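Local coordinates for protein putative beta-glucosidase (Bifidobacterium adolescentis, PDB 5WAB) that hydrolyses beta-glucosides as a family 3 glycoside hydrolase and possibly releases terminal arabinopyranose from ginsenoside Rb2, at residues A332-G338 against A401-F407; T365-R369 against G477-D482; A374-G378 against E393-T397. One frame throughout, in Å; residues are numbered along the deposited sequence.

Overall arrangement
All three contacts lie in the second, alpha/beta sandwich domain of the family 3 fold. Interaction 1 pairs two inner strands of its mixed sheet. Interaction 3 sits beside it, with centres about 9 Å apart. Strand 373-376 is the next strand outward from 334-337, and Val336 N lies 2.9 Å from Ala374 O in a probable hydrogen bond. Interaction 2 is a helix pair against the sheet face that carries Val336 and Phe407; its centre is about 14 Å from that of interaction 1. Phe407 CE2 meets Leu480 CD1 at 3.9 Å. Interactions 2 and 3 do not touch; their nearest atoms are about 8 Å apart.

Interaction 1 (A332-G338 against A401-F407)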
ATOM      1  N   ALA A 332     -36.577   1.729   6.059  1.00 54.48           N
ATOM      2  CA  ALA A 332     -37.006   1.544   4.685  1.00 52.59           C
ATOM      3  C   ALA A 332     -37.099   0.065   4.339  1.00 52.37           C
ATOM      4  O   ALA A 332     -36.533  -0.796   5.017  1.00 52.62           O
ATOM      5  CB  ALA A 332     -36.040   2.241   3.728  1.00 49.41           C
ATOM      6  N   LYS A 333     -37.832  -0.222   3.265  1.00 59.37           N
ATOM      7  CA  LYS A 333     -37.953  -1.587   2.757  1.00 58.72           C
ATOM      8  C   LYS A 333     -36.759  -1.873   1.854  1.00 53.62           C
ATOM      9  O   LYS A 333     -36.661  -1.337   0.742  1.00 51.75           O
ATOM     10  CB  LYS A 333     -39.283  -1.776   2.023  1.00 62.40           C
ATOM     11  CG  LYS A 333     -39.603  -3.213   1.618  1.00 64.49           C
ATOM     12  CD  LYS A 333     -40.971  -3.301   0.974  1.00 67.91           C
ATOM     13  CE  LYS A 333     -41.396  -4.743   0.758  1.00 68.40           C
ATOM     14  NZ  LYS A 333     -40.471  -5.512  -0.139  1.00 65.80           N
ATOM     15  N   ILE A 334     -35.850  -2.719   2.334  1.00 51.68           N
ATOM     16  CA  ILE A 334     -34.558  -2.921   1.697  1.00 47.85           C
ATOM     17  C   ILE A 334     -34.601  -4.197   0.875  1.00 45.76           C
ATOM     18  O   ILE A 334     -35.163  -5.215   1.306  1.00 40.95           O
ATOM     19  CB  ILE A 334     -33.436  -2.976   2.752  1.00 46.98           C
ATOM     20  CG1 ILE A 334     -33.624  -1.909   3.834  1.00 48.64           C
ATOM     21  CG2 ILE A 334     -32.073  -2.805   2.091  1.00 44.87           C
ATOM     22  CD1 ILE A 334     -33.574  -0.495   3.290  1.00 48.90           C
ATOM     23  N   ALA A 335     -34.029  -4.138  -0.315  1.00 42.76           N
ATOM     24  CA  ALA A 335     -33.802  -5.314  -1.141  1.00 40.48           C
ATOM     25  C   ALA A 335     -32.301  -5.504  -1.283  1.00 37.10           C
ATOM     26  O   ALA A 335     -31.624  -4.683  -1.908  1.00 35.47           O
ATOM     27  CB  ALA A 335     -34.456  -5.165  -2.507  1.00 37.23           C
ATOM     28  N   VAL A 336     -31.779  -6.575  -0.705  1.00 35.79           N
ATOM     29  CA  VAL A 336     -30.357  -6.867  -0.780  1.00 34.86           C
ATOM     30  C   VAL A 336     -30.164  -7.922  -1.860  1.00 34.38           C
ATOM     31  O   VAL A 336     -30.755  -9.008  -1.793  1.00 34.84           O
ATOM     32  CB  VAL A 336     -29.804  -7.328   0.578  1.00 36.38           C
ATOM     33  CG1 VAL A 336     -28.350  -7.737   0.438  1.00 34.78           C
ATOM     34  CG2 VAL A 336     -29.954  -6.221   1.614  1.00 36.36           C
ATOM     35  N   ILE A 337     -29.361  -7.591  -2.871  1.00 33.51           N
ATOM     36  CA  ILE A 337     -29.129  -8.456  -4.024  1.00 34.01           C
ATOM     37  C   ILE A 337     -27.631  -8.633  -4.220  1.00 32.80           C
ATOM     38  O   ILE A 337     -26.862  -7.672  -4.116  1.00 32.11           O
ATOM     39  CB  ILE A 337     -29.784  -7.895  -5.307  1.00 34.14           C
ATOM     40  CG1 ILE A 337     -31.292  -7.727  -5.117  1.00 34.87           C
ATOM     41  CG2 ILE A 337     -29.517  -8.801  -6.498  1.00 32.92           C
ATOM     42  CD1 ILE A 337     -31.980  -7.164  -6.327  1.00 32.53           C
ATOM     43  N   GLY A 338     -27.218  -9.864  -4.507  1.00 33.01           N
ATOM     44  CA  GLY A 338     -25.806 -10.148  -4.745  1.00 32.22           C
ATOM     45  C   GLY A 338     -25.289 -11.135  -3.718  1.00 32.91           C
ATOM     46  O   GLY A 338     -25.417 -10.942  -2.509  1.00 34.10           O
ATOM     47  N   ALA A 401     -39.504  -2.573  -3.087  1.00 65.45           N
ATOM     48  CA  ALA A 401     -38.511  -2.080  -2.139  1.00 62.40           C
ATOM     49  C   ALA A 401     -38.264  -0.591  -2.333  1.00 62.48           C
ATOM     50  O   ALA A 401     -38.320  -0.072  -3.453  1.00 61.82           O
ATOM     51  CB  ALA A 401     -37.183  -2.835  -2.271  1.00 58.84           C
ATOM     52  N   ASP A 402     -37.953   0.076  -1.218  1.00 63.78           N
ATOM     53  CA  ASP A 402     -37.568   1.481  -1.272  1.00 65.46           C
ATOM     54  C   ASP A 402     -36.188   1.634  -1.895  1.00 61.77           C
ATOM     55  O   ASP A 402     -35.998   2.415  -2.835  1.00 62.47           O
ATOM     56  CB  ASP A 402     -37.578   2.085   0.135  1.00 67.56           C
ATOM     57  CG  ASP A 402     -38.971   2.174   0.727  1.00 72.59           C
ATOM     58  OD1 ASP A 402     -39.950   2.308  -0.041  1.00 76.82           O
ATOM     59  OD2 ASP A 402     -39.079   2.119   1.969  1.00 73.79           O
ATOM     60  N   VAL A 403     -35.211   0.885  -1.387  1.00 57.57           N
ATOM     61  CA  VAL A 403     -33.834   0.952  -1.857  1.00 54.30           C
ATOM     62  C   VAL A 403     -33.334  -0.472  -2.053  1.00 51.27           C
ATOM     63  O   VAL A 403     -33.662  -1.368  -1.269  1.00 50.60           O
ATOM     64  CB  VAL A 403     -32.924   1.713  -0.867  1.00 52.52           C
ATOM     65  CG1 VAL A 403     -31.532   1.904  -1.451  1.00 49.87           C
ATOM     66  CG2 VAL A 403     -33.530   3.056  -0.493  1.00 54.71           C
ATOM     67  N   VAL A 404     -32.554  -0.685  -3.109  1.00 48.76           N
ATOM     68  CA  VAL A 404     -31.930  -1.973  -3.376  1.00 45.25           C
ATOM     69  C   VAL A 404     -30.430  -1.802  -3.178  1.00 41.31           C
ATOM     70  O   VAL A 404     -29.800  -0.957  -3.824  1.00 40.77           O
ATOM     71  CB  VAL A 404     -32.275  -2.516  -4.773  1.00 46.17           C
ATOM     72  CG1 VAL A 404     -32.126  -1.454  -5.822  1.00 47.58           C
ATOM     73  CG2 VAL A 404     -31.407  -3.723  -5.105  1.00 44.63           C
ATOM     74  N   LEU A 405     -29.872  -2.582  -2.257  1.00 38.87           N
ATOM     75  CA  LEU A 405     -28.434  -2.632  -2.010  1.00 35.73           C
ATOM     76  C   LEU A 405     -27.876  -3.825  -2.776  1.00 34.78           C
ATOM     77  O   LEU A 405     -28.038  -4.974  -2.359  1.00 32.17           O
ATOM     78  CB  LEU A 405     -28.156  -2.740  -0.515  1.00 34.01           C
ATOM     79  CG  LEU A 405     -28.717  -1.590   0.323  1.00 34.29           C
ATOM     80  CD1 LEU A 405     -28.442  -1.796   1.806  1.00 34.03           C
ATOM     81  CD2 LEU A 405     -28.154  -0.261  -0.160  1.00 34.52           C
ATOM     82  N   MET A 406     -27.230  -3.552  -3.907  1.00 34.17           N
ATOM     83  CA  MET A 406     -26.693  -4.596  -4.768  1.00 33.88           C
ATOM     84  C   MET A 406     -25.194  -4.713  -4.558  1.00 32.62           C
ATOM     85  O   MET A 406     -24.462  -3.729  -4.710  1.00 32.69           O
ATOM     86  CB  MET A 406     -26.983  -4.308  -6.235  1.00 35.80           C
ATOM     87  CG  MET A 406     -26.614  -5.464  -7.132  1.00 36.90           C
ATOM     88  SD  MET A 406     -27.246  -5.206  -8.782  1.00 39.53           S
ATOM     89  CE  MET A 406     -28.972  -4.949  -8.393  1.00 41.48           C
ATOM     90  N   PHE A 407     -24.740  -5.920  -4.232  1.00 32.04           N
ATOM     91  CA  PHE A 407     -23.338  -6.174  -3.910  1.00 30.63           C
ATOM     92  C   PHE A 407     -22.680  -6.879  -5.090  1.00 26.40           C
ATOM     93  O   PHE A 407     -22.989  -8.038  -5.386  1.00 26.90           O
ATOM     94  CB  PHE A 407     -23.229  -6.992  -2.627  1.00 31.26           C
ATOM     95  CG  PHE A 407     -23.573  -6.212  -1.389  1.00 31.32           C
ATOM     96  CD1 PHE A 407     -24.890  -5.880  -1.106  1.00 33.24           C
ATOM     97  CD2 PHE A 407     -22.587  -5.814  -0.509  1.00 29.70           C
ATOM     98  CE1 PHE A 407     -25.216  -5.164   0.027  1.00 33.40           C
ATOM     99  CE2 PHE A 407     -22.906  -5.096   0.633  1.00 31.34           C
ATOM    100  CZ  PHE A 407     -24.220  -4.772   0.898  1.00 33.05           C
TER
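Parallel strands 334-337 and 403-407 are neighbours inside the sheet of an alpha/beta sandwich domain. Their axes come within 4.6 Å, with 16° between their directions. Ala335 and Ile337 use both N and O to bond the partner strand. Ala335 N donates to Val403 O, and Leu405 N donates to Ala335 O. Ile337 N then donates to Leu405 O, and Phe407 N donates to Ile337 O at 2.8 Å.

The pairing begins at Asp402. Its OD2 accepts from Lys333 N at 3.0 Å in an almost straight bond (172°). The donor comes from above the carboxylate plane. Lys333 O returns the grip: it accepts from Asp402 N at 2.7 Å and, weakly, from Val403 N.

One face of the sheet carries Ala335, Ile337, Val404 and Met406. Val404 CG2 is anti to its own N (chi1 46° for CG1). This branch lies 3.3 Å from Ala335 O and 3.7 Å from Ile337 CD1. Ala335 CB meets Ala401 CB at 3.6 Å. Helices 388-399 and 428-438 cover this side through Ala394, Ala398 and Leu434, among others. On the other face, Ile334 CG2 packs obliquely on Leu405 CD1 at 3.8 Å. Val336 CG1 lies near Phe407 CE1, oblique to the ring.

On its far side, 403-409 pairs with strand 444-449. Strand 334-337 pairs with 373-376. Chain order and strand order differ, because the beta-alpha-beta crossover from 373-376 through helix 388-399 passes over 334-337 before entering 403-409. This is the layout of the second, alpha/beta sandwich domain of family 3 glycoside hydrolases.

Interaction 2 (T365-R369 against G477-D482); sequences TLAAR and GPALAD
Arg369 and Asp482 form the salt bridge of this contact. The guanidinium points its NH1 and NH2 end at a single oxygen. Asp482 OD1 accepts from NH1 and from NH2, each at 2.8 Å. It lies almost in the guanidinium plane, and both bonds are bent to 143°. The carboxylate is turned 36° from that plane, so the groups are not coplanar. The Arg369 chain is extended from CG to NE, which carries the charge across from just past the end of helix 362-368. Replacing Asp482 with an alanine would probably leave the guanidinium without its carboxylate mate and freer to turn.

Ala481 supplies apolar contact to the same charged group. Its CB lies over one guanidinium face, offset toward the rim, 3.3 Å from Arg369 NH1. This methyl and the carboxylate at the edge are likely to limit the rotation of the group.

The two helices, 362-368 and 476-484, pack on the same face of the central sheet of the alpha/beta sandwich domain. Leu366 and Leu480 reach down to Val336 and Phe407 of that sheet. Helix 301-313 flanks 476-484, with His309 touching Pro478 and Asp482.

The remaining packing is close where Gly477 faces Thr365. Thr365 OG1 lies 3.4 Å from Gly477 C, and its hydrogen bond goes to Ser361 O, just ahead of helix 362-368. A CB on Gly477 would sit only 2.8 Å from Thr365 OG1. A chi1 of -62° sets Thr365 OG1 anti to the carbonyl carbon and turns CG2 onto Ala481 CB at 3.7 Å. Leu366 CD2 reaches the same Ala481 CB more loosely, at 4.3 Å.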
ATOM      1  N   THR A 365     -25.602  -9.299   9.576  1.00 42.39           N
ATOM      2  CA  THR A 365     -25.512  -8.054  10.333  1.00 42.28           C
ATOM      3  C   THR A 365     -26.860  -7.349  10.362  1.00 42.46           C
ATOM      4  O   THR A 365     -27.321  -6.913  11.423  1.00 43.29           O
ATOM      5  CB  THR A 365     -24.437  -7.136   9.742  1.00 40.31           C
ATOM      6  OG1 THR A 365     -23.155  -7.772   9.825  1.00 39.66           O
ATOM      7  CG2 THR A 365     -24.379  -5.827  10.511  1.00 40.04           C
ATOM      8  N   LEU A 366     -27.523  -7.250   9.210  1.00 41.76           N
ATOM      9  CA  LEU A 366     -28.846  -6.636   9.186  1.00 42.68           C
ATOM     10  C   LEU A 366     -29.849  -7.463   9.977  1.00 46.43           C
ATOM     11  O   LEU A 366     -30.720  -6.908  10.656  1.00 51.20           O
ATOM     12  CB  LEU A 366     -29.319  -6.446   7.748  1.00 41.03           C
ATOM     13  CG  LEU A 366     -28.496  -5.462   6.918  1.00 38.46           C
ATOM     14  CD1 LEU A 366     -29.229  -5.129   5.635  1.00 36.70           C
ATOM     15  CD2 LEU A 366     -28.168  -4.204   7.713  1.00 38.67           C
ATOM     16  N   ALA A 367     -29.752  -8.792   9.891  1.00 46.64           N
ATOM     17  CA  ALA A 367     -30.649  -9.652  10.658  1.00 48.59           C
ATOM     18  C   ALA A 367     -30.473  -9.441  12.158  1.00 48.90           C
ATOM     19  O   ALA A 367     -31.451  -9.258  12.891  1.00 49.95           O
ATOM     20  CB  ALA A 367     -30.410 -11.115  10.286  1.00 49.78           C
ATOM     21  N   ALA A 368     -29.225  -9.449  12.632  1.00 48.07           N
ATOM     22  CA  ALA A 368     -28.963  -9.255  14.053  1.00 49.12           C
ATOM     23  C   ALA A 368     -29.320  -7.852  14.530  1.00 49.15           C
ATOM     24  O   ALA A 368     -29.418  -7.631  15.741  1.00 51.28           O
ATOM     25  CB  ALA A 368     -27.496  -9.553  14.363  1.00 48.59           C
ATOM     26  N   ARG A 369     -29.511  -6.903  13.616  1.00 46.89           N
ATOM     27  CA  ARG A 369     -29.854  -5.535  13.971  1.00 46.80           C
ATOM     28  C   ARG A 369     -31.341  -5.237  13.824  1.00 46.18           C
ATOM     29  O   ARG A 369     -31.748  -4.081  13.975  1.00 44.47           O
ATOM     30  CB  ARG A 369     -29.045  -4.551  13.122  1.00 46.03           C
ATOM     31  CG  ARG A 369     -27.560  -4.544  13.418  1.00 45.85           C
ATOM     32  CD  ARG A 369     -26.868  -3.395  12.702  1.00 45.43           C
ATOM     33  NE  ARG A 369     -25.438  -3.353  12.995  1.00 46.28           N
ATOM     34  CZ  ARG A 369     -24.654  -2.304  12.762  1.00 45.80           C
ATOM     35  NH1 ARG A 369     -25.158  -1.195  12.235  1.00 44.77           N
ATOM     36  NH2 ARG A 369     -23.362  -2.362  13.061  1.00 45.67           N
ATOM     37  N   GLY A 477     -18.923  -6.715   7.603  1.00 34.64           N
ATOM     38  CA  GLY A 477     -20.354  -6.725   7.810  1.00 34.80           C
ATOM     39  C   GLY A 477     -20.859  -5.557   8.633  1.00 35.46           C
ATOM     40  O   GLY A 477     -21.615  -4.706   8.149  1.00 35.06           O
ATOM     41  N   PRO A 478     -20.449  -5.493   9.904  1.00 36.52           N
ATOM     42  CA  PRO A 478     -20.866  -4.357  10.743  1.00 36.31           C
ATOM     43  C   PRO A 478     -20.450  -3.009  10.182  1.00 35.94           C
ATOM     44  O   PRO A 478     -21.204  -2.035  10.300  1.00 37.80           O
ATOM     45  CB  PRO A 478     -20.183  -4.649  12.085  1.00 36.22           C
ATOM     46  CG  PRO A 478     -19.987  -6.126  12.094  1.00 36.51           C
ATOM     47  CD  PRO A 478     -19.696  -6.499  10.672  1.00 36.27           C
ATOM     48  N   ALA A 479     -19.270  -2.928   9.565  1.00 34.14           N
ATOM     49  CA  ALA A 479     -18.801  -1.653   9.035  1.00 32.32           C
ATOM     50  C   ALA A 479     -19.695  -1.164   7.903  1.00 32.29           C
ATOM     51  O   ALA A 479     -19.985   0.034   7.805  1.00 32.06           O
ATOM     52  CB  ALA A 479     -17.357  -1.788   8.560  1.00 31.25           C
ATOM     53  N   LEU A 480     -20.128  -2.076   7.032  1.00 32.50           N
ATOM     54  CA  LEU A 480     -21.019  -1.700   5.940  1.00 32.11           C
ATOM     55  C   LEU A 480     -22.351  -1.185   6.471  1.00 33.57           C
ATOM     56  O   LEU A 480     -22.900  -0.205   5.952  1.00 33.40           O
ATOM     57  CB  LEU A 480     -21.232  -2.897   5.012  1.00 32.24           C
ATOM     58  CG  LEU A 480     -20.049  -3.286   4.118  1.00 32.25           C
ATOM     59  CD1 LEU A 480     -20.293  -4.641   3.460  1.00 32.84           C
ATOM     60  CD2 LEU A 480     -19.773  -2.210   3.077  1.00 31.67           C
ATOM     61  N   ALA A 481     -22.884  -1.828   7.512  1.00 33.90           N
ATOM     62  CA  ALA A 481     -24.146  -1.379   8.086  1.00 34.11           C
ATOM     63  C   ALA A 481     -24.023   0.026   8.659  1.00 36.37           C
ATOM     64  O   ALA A 481     -24.923   0.858   8.484  1.00 32.62           O
ATOM     65  CB  ALA A 481     -24.608  -2.358   9.164  1.00 32.99           C
ATOM     66  N   ASP A 482     -22.906   0.313   9.332  1.00 36.39           N
ATOM     67  CA  ASP A 482     -22.714   1.624   9.946  1.00 38.15           C
ATOM     68  C   ASP A 482     -22.610   2.730   8.902  1.00 37.30           C
ATOM     69  O   ASP A 482     -23.113   3.840   9.113  1.00 38.82           O
ATOM     70  CB  ASP A 482     -21.466   1.603  10.827  1.00 39.66           C
ATOM     71  CG  ASP A 482     -21.645   0.764  12.073  1.00 42.39           C
ATOM     72  OD1 ASP A 482     -22.770   0.269  12.304  1.00 44.18           O
ATOM     73  OD2 ASP A 482     -20.657   0.592  12.817  1.00 42.93           O
TER

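Interaction 3 (A374-G378 against E393-T397)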
ATOM      1  N   ALA A 374     -35.299  -8.167   2.094  1.00 42.66           N
ATOM      2  CA  ALA A 374     -35.557  -9.276   1.187  1.00 41.43           C
ATOM      3  C   ALA A 374     -34.273  -9.545   0.418  1.00 39.47           C
ATOM      4  O   ALA A 374     -33.732  -8.641  -0.231  1.00 37.43           O
ATOM      5  CB  ALA A 374     -36.709  -8.961   0.234  1.00 41.80           C
ATOM      6  N   PHE A 375     -33.782 -10.776   0.494  1.00 41.22           N
ATOM      7  CA  PHE A 375     -32.525 -11.144  -0.135  1.00 38.61           C
ATOM      8  C   PHE A 375     -32.764 -12.001  -1.367  1.00 39.43           C
ATOM      9  O   PHE A 375     -33.643 -12.867  -1.376  1.00 39.37           O
ATOM     10  CB  PHE A 375     -31.618 -11.887   0.844  1.00 37.54           C
ATOM     11  CG  PHE A 375     -30.384 -12.456   0.210  1.00 35.53           C
ATOM     12  CD1 PHE A 375     -29.374 -11.624  -0.243  1.00 33.81           C
ATOM     13  CD2 PHE A 375     -30.216 -13.827   0.106  1.00 35.41           C
ATOM     14  CE1 PHE A 375     -28.231 -12.147  -0.816  1.00 32.71           C
ATOM     15  CE2 PHE A 375     -29.074 -14.357  -0.456  1.00 34.41           C
ATOM     16  CZ  PHE A 375     -28.081 -13.516  -0.922  1.00 33.04           C
ATOM     17  N   ALA A 376     -31.974 -11.745  -2.407  1.00 38.95           N
ATOM     18  CA  ALA A 376     -31.955 -12.564  -3.594  1.00 39.15           C
ATOM     19  C   ALA A 376     -30.497 -12.662  -4.025  1.00 37.17           C
ATOM     20  O   ALA A 376     -29.822 -11.623  -4.158  1.00 34.72           O
ATOM     21  CB  ALA A 376     -32.817 -11.985  -4.718  1.00 40.44           C
ATOM     22  N   PRO A 377     -29.972 -13.873  -4.227  1.00 38.82           N
ATOM     23  CA  PRO A 377     -28.565 -13.986  -4.653  1.00 37.57           C
ATOM     24  C   PRO A 377     -28.295 -13.285  -5.971  1.00 37.70           C
ATOM     25  O   PRO A 377     -27.253 -12.638  -6.125  1.00 36.32           O
ATOM     26  CB  PRO A 377     -28.349 -15.503  -4.757  1.00 37.71           C
ATOM     27  CG  PRO A 377     -29.438 -16.109  -3.923  1.00 39.37           C
ATOM     28  CD  PRO A 377     -30.610 -15.188  -4.054  1.00 40.24           C
ATOM     29  N   GLY A 378     -29.216 -13.381  -6.921  1.00 39.41           N
ATOM     30  CA  GLY A 378     -29.054 -12.743  -8.223  1.00 39.71           C
ATOM     31  C   GLY A 378     -28.089 -13.428  -9.153  1.00 40.52           C
ATOM     32  O   GLY A 378     -28.411 -13.664 -10.320  1.00 41.09           O
ATOM     33  N   GLU A 393     -35.651 -13.722  -9.955  1.00 50.32           N
ATOM     34  CA  GLU A 393     -35.969 -13.552  -8.540  1.00 50.75           C
ATOM     35  C   GLU A 393     -35.456 -12.216  -8.021  1.00 48.29           C
ATOM     36  O   GLU A 393     -36.149 -11.529  -7.259  1.00 48.59           O
ATOM     37  CB  GLU A 393     -35.379 -14.694  -7.711  1.00 52.30           C
ATOM     38  CG  GLU A 393     -35.686 -14.560  -6.218  1.00 54.23           C
ATOM     39  CD  GLU A 393     -34.733 -15.337  -5.327  1.00 54.12           C
ATOM     40  OE1 GLU A 393     -33.786 -15.968  -5.852  1.00 53.36           O
ATOM     41  OE2 GLU A 393     -34.926 -15.303  -4.092  1.00 54.29           O
ATOM     42  N   ALA A 394     -34.248 -11.822  -8.436  1.00 45.37           N
ATOM     43  CA  ALA A 394     -33.697 -10.550  -7.986  1.00 43.60           C
ATOM     44  C   ALA A 394     -34.493  -9.380  -8.541  1.00 45.14           C
ATOM     45  O   ALA A 394     -34.534  -8.314  -7.919  1.00 44.17           O
ATOM     46  CB  ALA A 394     -32.226 -10.431  -8.388  1.00 41.55           C
ATOM     47  N   VAL A 395     -35.117  -9.553  -9.707  1.00 47.43           N
ATOM     48  CA  VAL A 395     -35.957  -8.495 -10.258  1.00 50.17           C
ATOM     49  C   VAL A 395     -37.266  -8.395  -9.482  1.00 53.34           C
ATOM     50  O   VAL A 395     -37.778  -7.293  -9.251  1.00 54.22           O
ATOM     51  CB  VAL A 395     -36.196  -8.707 -11.764  1.00 47.70           C
ATOM     52  CG1 VAL A 395     -37.216  -7.706 -12.281  1.00 50.12           C
ATOM     53  CG2 VAL A 395     -34.896  -8.556 -12.528  1.00 46.07           C
ATOM     54  N   GLU A 396     -37.854  -9.536  -9.099  1.00 55.92           N
ATOM     55  CA  GLU A 396     -39.074  -9.477  -8.299  1.00 59.25           C
ATOM     56  C   GLU A 396     -38.796  -8.834  -6.948  1.00 58.66           C
ATOM     57  O   GLU A 396     -39.616  -8.063  -6.436  1.00 59.71           O
ATOM     58  CB  GLU A 396     -39.662 -10.875  -8.119  1.00 61.79           C
ATOM     59  CG  GLU A 396     -40.362 -11.397  -9.356  1.00 65.98           C
ATOM     60  CD  GLU A 396     -41.632 -10.627  -9.666  1.00 70.00           C
ATOM     61  OE1 GLU A 396     -42.369 -10.279  -8.717  1.00 71.10           O
ATOM     62  OE2 GLU A 396     -41.881 -10.353 -10.857  1.00 71.91           O
ATOM     63  N   THR A 397     -37.642  -9.134  -6.363  1.00 56.65           N
ATOM     64  CA  THR A 397     -37.160  -8.352  -5.244  1.00 54.88           C
ATOM     65  C   THR A 397     -36.727  -6.995  -5.804  1.00 55.66           C
ATOM     66  O   THR A 397     -36.520  -6.848  -7.009  1.00 57.30           O
ATOM     67  CB  THR A 397     -36.012  -9.085  -4.546  1.00 52.32           C
ATOM     68  OG1 THR A 397     -36.438 -10.409  -4.205  1.00 52.65           O
ATOM     69  CG2 THR A 397     -35.633  -8.396  -3.263  1.00 51.94           C
TER
HETATM   70  O   HOH W   1     -32.039 -14.519  -6.824  1.00 26.51           O
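Ala374 and Ala376 of an edge strand face helix 393-397 in a beta-alpha unit. The strand leads into the helix, which then leads on to strand 403-409. The strand and helix segments run nearly antiparallel, at 157°, with axes 8.0 Å apart.

The contact is mainly apolar. Ala376 CB sits against the helix backbone, 3.7 Å from Ala394 CA. Ala394 CB also meets Gly378 CA at 3.9 Å. One turn on, Thr397 CG2 rests on Ala374 CB at 3.7 Å. The alanine side chains are short, and the helix comes close to the strand. The CB of Phe375 points away from the helix, and its side chain touches Val336 and Arg342. The helix also spreads over strand 334-337, where Ala394 touches Ile337 and Thr397 touches Ala335.

The polar contact is indirect, as no hydrogen bond joins the two segments. Glu393 CG is anti to the backbone N (chi1 180°), and the chain runs extended beyond it. It lies alongside Ala376, with Glu393 CD 3.9 Å from Ala376 CB. Its OE1 passes close to Pro377 CD. A water accepts from Gly378 N at 3.0 Å and donates to Glu393 OE1, bridging the loop after the strand to the helix.

Within 393-397, Glu393 O accepts from Thr397 N at 3.0 Å and, weakly, from Thr397 OG1 at 3.3 Å.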